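Local coordinates for conserved domain protein (Bacillus anthracis, PDB 3FBQ) that is of unknown function but is built mainly of antiparallel beta-sheets and probably has immunoglobulin-like E-set domains, at residues Q231-N234 and E235-K239; Q64-G67 and D68-I72. One frame throughout, in Å; residues are numbered along the deposited sequence.

Contact 1 (Q231-N234 and E235-K239); sequences QKLN and ENATK
Asn234 makes the tight part of this local contact by holding two successive backbone N-H groups, those of Asn236 and Ala237. Its CG lies anti to the backbone N (chi1 -176°), beside the carbonyl carbon, which sends the amide forward along the chain. OD1 then accepts a hydrogen bond from Asn236 N at 2.8 Å. The N-H...O angle is 153°, and the donor is tilted modestly from the amide plane. This is an Asx turn. The backbone O of the same residue takes Ala237 N at 3.0 Å and closes a type I beta turn from Asn234 to Ala237. The turn lies in the loop between strands 224-231 and 239-247. These strands are not neighbours: 208-218 and 196-203 lie between them in the sheet. Asn234 N is hydrogen-bonded to Tyr209 OH on strand 208-218. On the inner side, the methyl of Ala237 faces Leu233 CD1 at 4.3 Å, and both side chains touch Leu290. The solvent side is looser. Lys232, bent at its last torsion, and Glu235, bent at chi2 (-68°), reach toward each other over the outside of the loop. Lys232 NZ and Glu235 OE2 stay 4.0 Å apart, a long salt bridge between two exposed side chains.

Contact 2 (Q64-G67 and D68-I72); sequences QDLG and DDPII
The backbone bends between Leu66 and Pro70, whose CA atoms come to 5.7 Å, and no direct hydrogen bond joins 64-67 to 68-72. A water spans the bend instead. It donates to Leu66 O at 3.2 Å and accepts a weak bond from Asp69 N at 3.4 Å. Gly67 has a positive phi (73°), a conformation that favours glycine.

The side-chain contact is apolar. Leu66 CB lies against the proline ring, with Pro70 CG at 3.4 Å and Pro70 CB at 4.0 Å. The two side chains cross at about a right angle, and the ring also comes near the Leu66 carbonyl. With its CG beside the backbone N (chi1 -75°), Leu66 brings CG to 4.1 Å from Pro70 CG. The ring therefore meets the base of the leucine and not its methyl tips. Asp68 differs: its side chain points away from 64-67 and is exposed.

Tyr98 lies against both Leu66 and Pro70, and its OH hydrogen-bonds to Gly67 O. Leu66 also touches Ile124. Asp69 packs on Lys130 of the second subunit.

The bend carries the chain from strand 53-62 of the five-stranded sheet into strand 71-78 of the three-stranded sheet. Leu66 touches strands of both sheets, an arrangement consistent with a sheet-to-sheet connection in a beta-sandwich.

Both contacts are local, in loops that lead into a strand, but they share no element. Their centres lie 40 Å apart, on opposite sides of the chain's centre. Contact 1 is a surface contact with no buried residue, in a loop of the eight-stranded sheet. Contact 2 is partly buried, with Leu66 and Gly67 enclosed, and it links two different sheets. The chemistry follows the place. The exposed turn is closed by direct hydrogen bonds and has a long salt bridge outside. The other bend has apolar contact and a water bridge, weak at one end, in place of direct bonds. No other chain of the assembly touches contact 1, whereas contact 2 meets the second subunit.

Contact 1 (Q231-N234 and E235-K239)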
loop_
_atom_site.group_PDB
_atom_site.type_symbol
_atom_site.label_atom_id
_atom_site.label_comp_id
_atom_site.label_asym_id
_atom_site.label_seq_id
_atom_site.Cartn_x
_atom_site.Cartn_y
_atom_site.Cartn_z
ATOM N N GLN A 231 24.176 -17.455 -12.120
ATOM C CA GLN A 231 23.905 -18.783 -12.659
ATOM C C GLN A 231 24.583 -19.914 -11.924
ATOM O O GLN A 231 25.648 -19.712 -11.337
ATOM C CB GLN A 231 24.412 -18.842 -14.105
ATOM C CG GLN A 231 23.659 -17.939 -15.068
ATOM C CD GLN A 231 24.160 -18.126 -16.471
ATOM O OE1 GLN A 231 24.562 -17.183 -17.132
ATOM N NE2 GLN A 231 24.192 -19.357 -16.910
ATOM N N LYS A 232 23.959 -21.104 -11.965
ATOM C CA LYS A 232 24.628 -22.342 -11.567
ATOM C C LYS A 232 26.094 -22.197 -11.941
ATOM O O LYS A 232 26.429 -22.147 -13.128
ATOM C CB LYS A 232 24.045 -23.531 -12.312
ATOM C CG LYS A 232 23.864 -24.703 -11.433
ATOM C CD LYS A 232 23.978 -25.970 -12.175
ATOM C CE LYS A 232 24.082 -27.173 -11.252
ATOM N NZ LYS A 232 25.264 -27.252 -10.308
ATOM N N LEU A 233 26.940 -22.030 -10.932
ATOM C CA LEU A 233 28.379 -22.195 -11.073
ATOM C C LEU A 233 28.797 -23.475 -11.817
ATOM O O LEU A 233 28.370 -24.542 -11.464
ATOM C CB LEU A 233 28.981 -22.263 -9.677
ATOM C CG LEU A 233 30.491 -22.335 -9.629
ATOM C CD1 LEU A 233 31.104 -21.206 -10.491
ATOM C CD2 LEU A 233 30.916 -22.199 -8.197
ATOM N N ASN A 234 29.659 -23.364 -12.820
ATOM C CA ASN A 234 30.131 -24.547 -13.581
ATOM C C ASN A 234 31.042 -25.469 -12.784
ATOM O O ASN A 234 31.989 -25.005 -12.179
ATOM C CB ASN A 234 30.862 -24.141 -14.870
ATOM C CG ASN A 234 31.263 -25.359 -15.689
ATOM O OD1 ASN A 234 32.120 -26.143 -15.266
ATOM N ND2 ASN A 234 30.603 -25.563 -16.825
ATOM N N GLU A 235 30.777 -26.767 -12.808
ATOM C CA GLU A 235 31.438 -27.686 -11.837
ATOM C C GLU A 235 32.946 -27.850 -12.008
ATOM O O GLU A 235 33.641 -28.207 -11.041
ATOM C CB GLU A 235 30.773 -29.056 -11.773
ATOM C CG GLU A 235 29.474 -29.073 -10.958
ATOM C CD GLU A 235 29.651 -28.844 -9.411
ATOM O OE1 GLU A 235 30.604 -29.406 -8.799
ATOM O OE2 GLU A 235 28.805 -28.149 -8.801
ATOM N N ASN A 236 33.432 -27.612 -13.237
ATOM C CA ASN A 236 34.839 -27.719 -13.537
ATOM C C ASN A 236 35.596 -26.417 -13.308
ATOM O O ASN A 236 36.794 -26.378 -13.562
ATOM C CB ASN A 236 35.084 -28.102 -15.004
ATOM C CG ASN A 236 34.642 -29.512 -15.368
ATOM O OD1 ASN A 236 34.757 -30.491 -14.583
ATOM N ND2 ASN A 236 34.180 -29.638 -16.622
ATOM N N ALA A 237 34.910 -25.345 -12.929
ATOM C CA ALA A 237 35.545 -24.069 -12.630
ATOM C C ALA A 237 36.326 -24.135 -11.319
ATOM O O ALA A 237 35.852 -24.692 -10.315
ATOM C CB ALA A 237 34.502 -22.951 -12.556
ATOM N N THR A 238 37.508 -23.524 -11.345
ATOM C CA THR A 238 38.433 -23.410 -10.210
ATOM C C THR A 238 38.445 -21.994 -9.618
ATOM O O THR A 238 38.660 -21.809 -8.417
ATOM C CB THR A 238 39.873 -23.660 -10.704
ATOM O OG1 THR A 238 39.971 -25.000 -11.199
ATOM C CG2 THR A 238 40.886 -23.423 -9.585
ATOM N N LYS A 239 38.239 -20.994 -10.474
ATOM C CA LYS A 239 38.448 -19.627 -10.080
ATOM C C LYS A 239 37.422 -18.759 -10.797
ATOM O O LYS A 239 37.098 -19.037 -11.969
ATOM C CB LYS A 239 39.865 -19.186 -10.486
ATOM C CG LYS A 239 40.997 -19.689 -9.576
ATOM C CD LYS A 239 42.323 -19.087 -10.003
ATOM C CE LYS A 239 42.549 -19.384 -11.502
ATOM N NZ LYS A 239 43.248 -18.282 -12.315
#

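Contact 2 (Q64-G67 and D68-I72)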
loop_
_atom_site.group_PDB
_atom_site.type_symbol
_atom_site.label_atom_id
_atom_site.label_comp_id
_atom_site.label_asym_id
_atom_site.label_seq_id
_atom_site.Cartn_x
_atom_site.Cartn_y
_atom_site.Cartn_z
ATOM N N GLN A 64 -12.434 -10.274 -15.638
ATOM C CA GLN A 64 -12.505 -8.866 -16.011
ATOM C C GLN A 64 -11.114 -8.253 -16.119
ATOM O O GLN A 64 -10.216 -8.586 -15.345
ATOM C CB GLN A 64 -13.346 -8.086 -14.998
ATOM C CG GLN A 64 -12.606 -7.728 -13.720
ATOM C CD GLN A 64 -12.568 -6.234 -13.467
ATOM O OE1 GLN A 64 -13.498 -5.510 -13.823
ATOM N NE2 GLN A 64 -11.492 -5.764 -12.849
ATOM N N ASP A 65 -10.941 -7.355 -17.084
ATOM C CA ASP A 65 -9.623 -7.065 -17.634
ATOM C C ASP A 65 -8.714 -6.436 -16.583
ATOM O O ASP A 65 -9.093 -5.475 -15.916
ATOM C CB ASP A 65 -9.739 -6.142 -18.849
ATOM C CG ASP A 65 -9.656 -6.894 -20.162
ATOM O OD1 ASP A 65 -10.445 -7.844 -20.356
ATOM O OD2 ASP A 65 -8.802 -6.537 -21.000
ATOM N N LEU A 66 -7.511 -6.986 -16.442
ATOM C CA LEU A 66 -6.446 -6.319 -15.702
ATOM C C LEU A 66 -5.747 -5.273 -16.564
ATOM O O LEU A 66 -5.076 -4.379 -16.050
ATOM C CB LEU A 66 -5.431 -7.342 -15.189
ATOM C CG LEU A 66 -5.863 -8.180 -13.984
ATOM C CD1 LEU A 66 -6.380 -7.288 -12.866
ATOM C CD2 LEU A 66 -6.914 -9.202 -14.389
ATOM N N GLY A 67 -5.910 -5.392 -17.878
ATOM C CA GLY A 67 -5.206 -4.550 -18.804
ATOM C C GLY A 67 -3.750 -4.947 -18.877
ATOM O O GLY A 67 -3.429 -6.115 -18.721
ATOM N N ASP A 68 -2.884 -3.950 -19.065
ATOM C CA ASP A 68 -1.520 -4.128 -19.539
ATOM C C ASP A 68 -0.484 -4.135 -18.431
ATOM O O ASP A 68 0.560 -4.791 -18.538
ATOM C CB ASP A 68 -1.189 -3.031 -20.564
ATOM C CG ASP A 68 -1.468 -3.478 -21.999
ATOM O OD1 ASP A 68 -0.795 -4.440 -22.497
ATOM O OD2 ASP A 68 -2.377 -2.900 -22.626
ATOM N N ASP A 69 -0.749 -3.395 -17.363
ATOM C CA ASP A 69 0.234 -3.333 -16.300
ATOM C C ASP A 69 -0.448 -3.242 -14.942
ATOM O O ASP A 69 -0.401 -2.181 -14.283
ATOM C CB ASP A 69 1.203 -2.151 -16.493
ATOM C CG ASP A 69 2.466 -2.540 -17.219
ATOM O OD1 ASP A 69 3.070 -3.561 -16.822
ATOM O OD2 ASP A 69 2.871 -1.823 -18.172
ATOM N N PRO A 70 -1.051 -4.361 -14.505
ATOM C CA PRO A 70 -1.743 -4.289 -13.211
ATOM C C PRO A 70 -0.741 -4.027 -12.065
ATOM O O PRO A 70 0.406 -4.453 -12.131
ATOM C CB PRO A 70 -2.447 -5.655 -13.094
ATOM C CG PRO A 70 -2.201 -6.413 -14.478
ATOM C CD PRO A 70 -1.103 -5.685 -15.178
ATOM N N ILE A 71 -1.151 -3.310 -11.029
ATOM C CA ILE A 71 -0.241 -3.048 -9.918
ATOM C C ILE A 71 -0.654 -3.767 -8.623
ATOM O O ILE A 71 -1.753 -3.529 -8.085
ATOM C CB ILE A 71 -0.179 -1.566 -9.632
ATOM C CG1 ILE A 71 0.195 -0.817 -10.878
ATOM C CG2 ILE A 71 0.870 -1.274 -8.581
ATOM C CD1 ILE A 71 0.702 0.509 -10.561
ATOM N N ILE A 72 0.201 -4.670 -8.139
ATOM C CA ILE A 72 -0.080 -5.357 -6.880
ATOM C C ILE A 72 0.148 -4.360 -5.762
ATOM O O ILE A 72 1.305 -3.935 -5.600
ATOM C CB ILE A 72 0.908 -6.521 -6.532
ATOM C CG1 ILE A 72 0.927 -7.655 -7.574
ATOM C CG2 ILE A 72 0.506 -7.116 -5.172
ATOM C CD1 ILE A 72 -0.494 -8.328 -7.788
HETATM O O HOH W 1 -3.502 -1.579 -16.495
#